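Afp2 (PDB 6RBN) is a tail-sheath family protein that probably forms part of the contractile sheath surrounding the inner tube of the anti-feeding prophage, a contractile injection system. Local coordinates at residues Asn38-Asn43 / Leu63-Tyr68; Phe32-Glu37 / Cys82-Glu87. All blocks are in the same frame, centred on the assembly; numbering follows the deposited sequence.

The two contacts join two neighbouring inner strands of a mixed sheet to the loop and helix start beyond the end of one of them. Contact 2 is mostly buried: strands 30-34 and 82-86 pair in parallel through backbone hydrogen bonds, with mostly apolar side chains on both faces. Contact 1 lies farther from the centre of the chain and takes in the loop that follows strand 30-34 and the start of helix 66-75, the helix that precedes strand 82-86. It rests mainly on side chains: amides, a carboxylate and one aromatic ring, with no clear hydrogen bond across it. Tyr34 joins the two, since its ring touches Thr41 and its CB touches the CB of Phe67, while Leu84 of contact 2 also reaches Phe67.

Contact 1: residues Asn38-Asn43 / Leu63-Tyr68; sequences NTNTIN and LEDAFY
Thr41 lays its methyl over one face of the Phe67 ring, and this CH-pi contact is the apolar centre of the interface. CG2 of Thr41 stands 3.9 Å from the ring centroid, 25° off the normal, and is displaced toward the rim, where its closest atom is CZ of Phe67. The ring is presented this way because CG of Phe67 sits between its backbone N and carbonyl carbon (chi1 71°), which turns it toward the loop.

Two asparagines approach other parts of the same ring. Asn38 comes in obliquely, its ND2 3.4 Å from CE1 of Phe67, with the amide plane steeply inclined to the ring. The end of Asn40 reaches the rim near the ring plane, while its CG lies 3.9 Å from CD1 of Leu63, whose side chain meets it from the opposite direction.

The Asp65 and Asn38 side chains likewise approach from opposite directions. The amide and carboxylate planes are 78° apart, and the OD2 of Asp65 is the carboxylate oxygen turned toward the amide. The other oxygen is engaged within its own segment: OD1 of Asp65 accepts the backbone N of Ala66 at 2.7 Å, from above the carboxylate plane, which limits rotation of the group.

Placed in the fold, the contact holds the connection between strands 30-34 and 46-49 against the start of helix 66-75. Tyr59 continues the aromatic cluster by meeting Phe67 edge-to-face, and Tyr68, one residue farther along the helix, packs its ring against Phe55 of helix 52-58.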
ATOM      1  N   ASN C  38      24.786 -45.748  94.320  1.00106.81           N
ATOM      2  CA  ASN C  38      23.500 -46.415  94.424  1.00106.81           C
ATOM      3  C   ASN C  38      23.669 -47.882  94.045  1.00106.81           C
ATOM      4  O   ASN C  38      24.472 -48.220  93.171  1.00106.81           O
ATOM      5  CB  ASN C  38      22.457 -45.742  93.532  1.00106.81           C
ATOM      6  CG  ASN C  38      21.039 -46.121  93.905  1.00106.81           C
ATOM      7  OD1 ASN C  38      20.818 -46.944  94.790  1.00106.81           O
ATOM      8  ND2 ASN C  38      20.071 -45.498  93.251  1.00106.81           N
ATOM      9  N   THR C  39      22.904 -48.747  94.706  1.00107.05           N
ATOM     10  CA  THR C  39      23.099 -50.183  94.577  1.00107.05           C
ATOM     11  C   THR C  39      22.032 -50.882  93.746  1.00107.05           C
ATOM     12  O   THR C  39      22.303 -51.967  93.221  1.00107.05           O
ATOM     13  CB  THR C  39      23.147 -50.832  95.963  1.00107.05           C
ATOM     14  OG1 THR C  39      21.902 -50.604  96.634  1.00107.05           O
ATOM     15  CG2 THR C  39      24.272 -50.230  96.785  1.00107.05           C
ATOM     16  N   ASN C  40      20.843 -50.304  93.608  1.00104.26           N
ATOM     17  CA  ASN C  40      19.725 -50.996  92.974  1.00104.26           C
ATOM     18  C   ASN C  40      19.306 -50.355  91.654  1.00104.26           C
ATOM     19  O   ASN C  40      18.117 -50.275  91.348  1.00104.26           O
ATOM     20  CB  ASN C  40      18.541 -51.097  93.938  1.00104.26           C
ATOM     21  CG  ASN C  40      18.112 -49.755  94.502  1.00104.26           C
ATOM     22  OD1 ASN C  40      18.628 -48.704  94.128  1.00104.26           O
ATOM     23  ND2 ASN C  40      17.157 -49.788  95.422  1.00104.26           N
ATOM     24  N   THR C  41      20.270 -49.902  90.861  1.00102.17           N
ATOM     25  CA  THR C  41      20.005 -49.421  89.516  1.00102.17           C
ATOM     26  C   THR C  41      20.705 -50.302  88.491  1.00102.17           C
ATOM     27  O   THR C  41      21.689 -50.982  88.798  1.00102.17           O
ATOM     28  CB  THR C  41      20.463 -47.972  89.327  1.00102.17           C
ATOM     29  OG1 THR C  41      21.866 -47.868  89.598  1.00102.17           O
ATOM     30  CG2 THR C  41      19.698 -47.046  90.241  1.00102.17           C
ATOM     31  N   ILE C  42      20.166 -50.294  87.274  1.00101.20           N
ATOM     32  CA  ILE C  42      20.847 -50.896  86.139  1.00101.20           C
ATOM     33  C   ILE C  42      22.113 -50.096  85.857  1.00101.20           C
ATOM     34  O   ILE C  42      22.115 -48.860  85.925  1.00101.20           O
ATOM     35  CB  ILE C  42      19.899 -50.956  84.923  1.00101.20           C
ATOM     36  CG1 ILE C  42      18.739 -51.931  85.171  1.00101.20           C
ATOM     37  CG2 ILE C  42      20.609 -51.377  83.645  1.00101.20           C
ATOM     38  CD1 ILE C  42      17.450 -51.303  85.650  1.00101.20           C
ATOM     39  N   ASN C  43      23.214 -50.798  85.555  1.00102.54           N
ATOM     40  CA  ASN C  43      24.531 -50.194  85.371  1.00102.54           C
ATOM     41  C   ASN C  43      24.641 -49.350  84.092  1.00102.54           C
ATOM     42  O   ASN C  43      25.717 -48.806  83.819  1.00102.54           O
ATOM     43  CB  ASN C  43      25.590 -51.303  85.375  1.00102.54           C
ATOM     44  CG  ASN C  43      26.973 -50.810  85.781  1.00102.54           C
ATOM     45  OD1 ASN C  43      27.160 -49.643  86.122  1.00102.54           O
ATOM     46  ND2 ASN C  43      27.950 -51.707  85.745  1.00102.54           N
ATOM     47  N   LEU C  63      10.369 -49.768  94.921  1.00 93.61           N
ATOM     48  CA  LEU C  63      11.489 -49.471  95.795  1.00 93.61           C
ATOM     49  C   LEU C  63      11.133 -48.294  96.700  1.00 93.61           C
ATOM     50  O   LEU C  63       9.996 -47.819  96.727  1.00 93.61           O
ATOM     51  CB  LEU C  63      12.738 -49.185  94.967  1.00 93.61           C
ATOM     52  CG  LEU C  63      13.262 -50.355  94.136  1.00 93.61           C
ATOM     53  CD1 LEU C  63      14.397 -49.900  93.241  1.00 93.61           C
ATOM     54  CD2 LEU C  63      13.713 -51.482  95.041  1.00 93.61           C
ATOM     55  N   GLU C  64      12.116 -47.808  97.453  1.00 97.84           N
ATOM     56  CA  GLU C  64      11.925 -46.674  98.340  1.00 97.84           C
ATOM     57  C   GLU C  64      12.939 -45.573  98.051  1.00 97.84           C
ATOM     58  O   GLU C  64      12.795 -44.460  98.573  1.00 97.84           O
ATOM     59  CB  GLU C  64      12.022 -47.142  99.807  1.00 97.84           C
ATOM     60  CG  GLU C  64      11.476 -46.188 100.870  1.00 97.84           C
ATOM     61  CD  GLU C  64      11.596 -46.738 102.272  1.00 97.84           C
ATOM     62  OE1 GLU C  64      12.129 -47.855 102.431  1.00 97.84           O
ATOM     63  OE2 GLU C  64      11.153 -46.054 103.218  1.00 97.84           O
ATOM     64  N   ASP C  65      13.919 -45.833  97.191  1.00 96.23           N
ATOM     65  CA  ASP C  65      15.015 -44.918  96.920  1.00 96.23           C
ATOM     66  C   ASP C  65      14.506 -43.694  96.154  1.00 96.23           C
ATOM     67  O   ASP C  65      13.409 -43.692  95.588  1.00 96.23           O
ATOM     68  CB  ASP C  65      16.115 -45.646  96.147  1.00 96.23           C
ATOM     69  CG  ASP C  65      17.463 -44.956  96.248  1.00 96.23           C
ATOM     70  OD1 ASP C  65      17.547 -43.885  96.883  1.00 96.23           O
ATOM     71  OD2 ASP C  65      18.446 -45.498  95.701  1.00 96.23           O
ATOM     72  N   ALA C  66      15.325 -42.639  96.148  1.00 88.64           N
ATOM     73  CA  ALA C  66      14.880 -41.321  95.709  1.00 88.64           C
ATOM     74  C   ALA C  66      14.639 -41.227  94.210  1.00 88.64           C
ATOM     75  O   ALA C  66      13.902 -40.337  93.776  1.00 88.64           O
ATOM     76  CB  ALA C  66      15.899 -40.263  96.129  1.00 88.64           C
ATOM     77  N   PHE C  67      15.234 -42.108  93.405  1.00 90.21           N
ATOM     78  CA  PHE C  67      14.956 -42.056  91.975  1.00 90.21           C
ATOM     79  C   PHE C  67      13.620 -42.703  91.646  1.00 90.21           C
ATOM     80  O   PHE C  67      12.976 -42.317  90.666  1.00 90.21           O
ATOM     81  CB  PHE C  67      16.086 -42.719  91.173  1.00 90.21           C
ATOM     82  CG  PHE C  67      16.144 -44.221  91.301  1.00 90.21           C
ATOM     83  CD1 PHE C  67      16.800 -44.814  92.365  1.00 90.21           C
ATOM     84  CD2 PHE C  67      15.589 -45.039  90.324  1.00 90.21           C
ATOM     85  CE1 PHE C  67      16.861 -46.188  92.478  1.00 90.21           C
ATOM     86  CE2 PHE C  67      15.644 -46.409  90.434  1.00 90.21           C
ATOM     87  CZ  PHE C  67      16.283 -46.985  91.511  1.00 90.21           C
ATOM     88  N   TYR C  68      13.193 -43.683  92.441  1.00 87.39           N
ATOM     89  CA  TYR C  68      11.946 -44.380  92.152  1.00 87.39           C
ATOM     90  C   TYR C  68      10.740 -43.526  92.509  1.00 87.39           C
ATOM     91  O   TYR C  68       9.761 -43.487  91.758  1.00 87.39           O
ATOM     92  CB  TYR C  68      11.891 -45.708  92.908  1.00 87.39           C
ATOM     93  CG  TYR C  68      10.695 -46.558  92.548  1.00 87.39           C
ATOM     94  CD1 TYR C  68      10.694 -47.324  91.393  1.00 87.39           C
ATOM     95  CD2 TYR C  68       9.562 -46.582  93.349  1.00 87.39           C
ATOM     96  CE1 TYR C  68       9.610 -48.100  91.053  1.00 87.39           C
ATOM     97  CE2 TYR C  68       8.470 -47.348  93.014  1.00 87.39           C
ATOM     98  CZ  TYR C  68       8.499 -48.107  91.864  1.00 87.39           C
ATOM     99  OH  TYR C  68       7.415 -48.878  91.525  1.00 87.39           O
TER

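Contact 2: residues Phe32-Glu37 / Cys82-Glu87; sequences FAYDSE and CYLVNE
Phe32 donates its backbone N to O of Tyr83 at 2.8 Å. Its side chain leaves on the same face of the sheet as Leu84, whose CD2 lies 3.8 Å from CB of Phe32. The edge of the phenyl ring meets CB of Cys82 at 4.0 Å from CE2, and the Cys82 sulfur makes a more distant, oblique sulfur-aromatic contact. On its carbonyl side Phe32 receives a weak bond from N of Val85.

Ala33 is directed to the other face, together with its bridge partner Val85, and its CA approaches O of Val85 in a CA-H...O contact. That oxygen also accepts N of Tyr34 at 3.3 Å.

Tyr34 returns to the Phe32 face, and its first torsion (chi1 64°) swings the ring across the neighbouring strand. Asn86 covers one ring face: its CB makes a CH-pi contact 3.9 Å from the centroid, while its amide plane is inclined moderately to the ring, and its OD1 bonds to ND2 of Asn89. The same backbone alternation ends in a weak bond from N of Glu87 to O of Tyr34.

Past the strand end, Asp35 and Glu87 lie side by side with their carboxylate planes 62° apart, two like charges close together. Ser36 may offset this, its OG donating to the anti side of OE2 of Glu87 at 3.2 Å.

In the mixed sheet, strand 46-49 flanks 82-86 and strand 102-105 flanks 30-34. Leu71 of helix 66-75 covers the Phe32-Leu84 face, whereas Ile90 of helix 90-97 packs on Ala33 and Val85, so the two strands form a layer between these helices.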
ATOM      1  N   PHE C  32      16.367 -36.900  85.358  1.00 75.33           N
ATOM      2  CA  PHE C  32      16.365 -37.250  86.773  1.00 75.33           C
ATOM      3  C   PHE C  32      17.739 -37.788  87.144  1.00 75.33           C
ATOM      4  O   PHE C  32      18.116 -38.886  86.728  1.00 75.33           O
ATOM      5  CB  PHE C  32      15.275 -38.270  87.075  1.00 75.33           C
ATOM      6  CG  PHE C  32      13.892 -37.715  86.988  1.00 75.33           C
ATOM      7  CD1 PHE C  32      13.336 -37.040  88.058  1.00 75.33           C
ATOM      8  CD2 PHE C  32      13.150 -37.854  85.832  1.00 75.33           C
ATOM      9  CE1 PHE C  32      12.061 -36.528  87.978  1.00 75.33           C
ATOM     10  CE2 PHE C  32      11.874 -37.347  85.751  1.00 75.33           C
ATOM     11  CZ  PHE C  32      11.332 -36.679  86.823  1.00 75.33           C
ATOM     12  N   ALA C  33      18.485 -37.017  87.926  1.00 81.51           N
ATOM     13  CA  ALA C  33      19.820 -37.412  88.345  1.00 81.51           C
ATOM     14  C   ALA C  33      19.738 -38.290  89.584  1.00 81.51           C
ATOM     15  O   ALA C  33      19.056 -37.942  90.553  1.00 81.51           O
ATOM     16  CB  ALA C  33      20.681 -36.181  88.625  1.00 81.51           C
ATOM     17  N   TYR C  34      20.424 -39.427  89.550  1.00 91.28           N
ATOM     18  CA  TYR C  34      20.554 -40.285  90.715  1.00 91.28           C
ATOM     19  C   TYR C  34      22.013 -40.364  91.144  1.00 91.28           C
ATOM     20  O   TYR C  34      22.926 -40.006  90.396  1.00 91.28           O
ATOM     21  CB  TYR C  34      19.987 -41.686  90.451  1.00 91.28           C
ATOM     22  CG  TYR C  34      20.685 -42.502  89.386  1.00 91.28           C
ATOM     23  CD1 TYR C  34      20.312 -42.404  88.055  1.00 91.28           C
ATOM     24  CD2 TYR C  34      21.678 -43.414  89.721  1.00 91.28           C
ATOM     25  CE1 TYR C  34      20.933 -43.161  87.082  1.00 91.28           C
ATOM     26  CE2 TYR C  34      22.304 -44.175  88.757  1.00 91.28           C
ATOM     27  CZ  TYR C  34      21.927 -44.047  87.441  1.00 91.28           C
ATOM     28  OH  TYR C  34      22.550 -44.804  86.477  1.00 91.28           O
ATOM     29  N   ASP C  35      22.220 -40.843  92.365  1.00100.60           N
ATOM     30  CA  ASP C  35      23.542 -40.857  92.968  1.00100.60           C
ATOM     31  C   ASP C  35      24.385 -41.983  92.381  1.00100.60           C
ATOM     32  O   ASP C  35      23.881 -43.056  92.044  1.00100.60           O
ATOM     33  CB  ASP C  35      23.426 -41.019  94.484  1.00100.60           C
ATOM     34  CG  ASP C  35      24.713 -40.673  95.221  1.00100.60           C
ATOM     35  OD1 ASP C  35      25.708 -40.290  94.575  1.00100.60           O
ATOM     36  OD2 ASP C  35      24.728 -40.785  96.463  1.00100.60           O
ATOM     37  N   SER C  36      25.689 -41.720  92.267  1.00104.28           N
ATOM     38  CA  SER C  36      26.617 -42.722  91.753  1.00104.28           C
ATOM     39  C   SER C  36      26.786 -43.870  92.742  1.00104.28           C
ATOM     40  O   SER C  36      26.973 -45.025  92.343  1.00104.28           O
ATOM     41  CB  SER C  36      27.964 -42.072  91.443  1.00104.28           C
ATOM     42  OG  SER C  36      28.575 -41.593  92.626  1.00104.28           O
ATOM     43  N   GLU C  37      26.717 -43.570  94.036  1.00109.08           N
ATOM     44  CA  GLU C  37      26.756 -44.576  95.096  1.00109.08           C
ATOM     45  C   GLU C  37      25.358 -45.137  95.350  1.00109.08           C
ATOM     46  O   GLU C  37      24.760 -44.968  96.409  1.00109.08           O
ATOM     47  CB  GLU C  37      27.370 -43.964  96.355  1.00109.08           C
ATOM     48  CG  GLU C  37      27.886 -44.953  97.422  1.00109.08           C
ATOM     49  CD  GLU C  37      26.903 -45.219  98.553  1.00109.08           C
ATOM     50  OE1 GLU C  37      26.117 -44.305  98.890  1.00109.08           O
ATOM     51  OE2 GLU C  37      26.918 -46.337  99.110  1.00109.08           O
ATOM     52  N   CYS C  82      11.599 -39.330  79.637  1.00 80.24           N
ATOM     53  CA  CYS C  82      12.459 -38.787  80.672  1.00 80.24           C
ATOM     54  C   CYS C  82      13.677 -39.684  80.789  1.00 80.24           C
ATOM     55  O   CYS C  82      13.673 -40.826  80.324  1.00 80.24           O
ATOM     56  CB  CYS C  82      11.724 -38.686  82.006  1.00 80.24           C
ATOM     57  SG  CYS C  82      11.188 -40.278  82.609  1.00 80.24           S
ATOM     58  N   TYR C  83      14.723 -39.150  81.410  1.00 79.58           N
ATOM     59  CA  TYR C  83      16.042 -39.763  81.392  1.00 79.58           C
ATOM     60  C   TYR C  83      16.524 -39.991  82.816  1.00 79.58           C
ATOM     61  O   TYR C  83      16.476 -39.074  83.642  1.00 79.58           O
ATOM     62  CB  TYR C  83      17.039 -38.869  80.647  1.00 79.58           C
ATOM     63  CG  TYR C  83      16.772 -38.688  79.164  1.00 79.58           C
ATOM     64  CD1 TYR C  83      16.061 -39.622  78.433  1.00 79.58           C
ATOM     65  CD2 TYR C  83      17.206 -37.550  78.509  1.00 79.58           C
ATOM     66  CE1 TYR C  83      15.809 -39.435  77.088  1.00 79.58           C
ATOM     67  CE2 TYR C  83      16.958 -37.360  77.165  1.00 79.58           C
ATOM     68  CZ  TYR C  83      16.261 -38.306  76.461  1.00 79.58           C
ATOM     69  OH  TYR C  83      16.013 -38.124  75.124  1.00 79.58           O
ATOM     70  N   LEU C  84      16.979 -41.208  83.107  1.00 82.95           N
ATOM     71  CA  LEU C  84      17.765 -41.478  84.308  1.00 82.95           C
ATOM     72  C   LEU C  84      19.240 -41.441  83.951  1.00 82.95           C
ATOM     73  O   LEU C  84      19.739 -42.321  83.245  1.00 82.95           O
ATOM     74  CB  LEU C  84      17.418 -42.821  84.935  1.00 82.95           C
ATOM     75  CG  LEU C  84      16.187 -42.895  85.816  1.00 82.95           C
ATOM     76  CD1 LEU C  84      15.997 -44.317  86.302  1.00 82.95           C
ATOM     77  CD2 LEU C  84      16.370 -41.942  86.982  1.00 82.95           C
ATOM     78  N   VAL C  85      19.940 -40.426  84.443  1.00 84.61           N
ATOM     79  CA  VAL C  85      21.372 -40.271  84.241  1.00 84.61           C
ATOM     80  C   VAL C  85      22.019 -40.195  85.616  1.00 84.61           C
ATOM     81  O   VAL C  85      21.527 -39.473  86.487  1.00 84.61           O
ATOM     82  CB  VAL C  85      21.686 -39.016  83.406  1.00 84.61           C
ATOM     83  CG1 VAL C  85      23.171 -38.878  83.184  1.00 84.61           C
ATOM     84  CG2 VAL C  85      20.950 -39.056  82.081  1.00 84.61           C
ATOM     85  N   ASN C  86      23.092 -40.959  85.828  1.00 90.80           N
ATOM     86  CA  ASN C  86      23.827 -40.829  87.080  1.00 90.80           C
ATOM     87  C   ASN C  86      24.569 -39.499  87.124  1.00 90.80           C
ATOM     88  O   ASN C  86      24.885 -38.913  86.088  1.00 90.80           O
ATOM     89  CB  ASN C  86      24.789 -42.004  87.292  1.00 90.80           C
ATOM     90  CG  ASN C  86      25.728 -42.230  86.131  1.00 90.80           C
ATOM     91  OD1 ASN C  86      25.701 -41.519  85.132  1.00 90.80           O
ATOM     92  ND2 ASN C  86      26.584 -43.235  86.266  1.00 90.80           N
ATOM     93  N   GLU C  87      24.850 -39.034  88.346  1.00 93.95           N
ATOM     94  CA  GLU C  87      25.310 -37.670  88.592  1.00 93.95           C
ATOM     95  C   GLU C  87      26.658 -37.348  87.952  1.00 93.95           C
ATOM     96  O   GLU C  87      26.971 -36.168  87.763  1.00 93.95           O
ATOM     97  CB  GLU C  87      25.400 -37.416  90.097  1.00 93.95           C
ATOM     98  CG  GLU C  87      26.434 -38.289  90.783  1.00 93.95           C
ATOM     99  CD  GLU C  87      26.556 -38.030  92.266  1.00 93.95           C
ATOM    100  OE1 GLU C  87      25.804 -37.193  92.791  1.00 93.95           O
ATOM    101  OE2 GLU C  87      27.425 -38.657  92.904  1.00 93.95           O
TER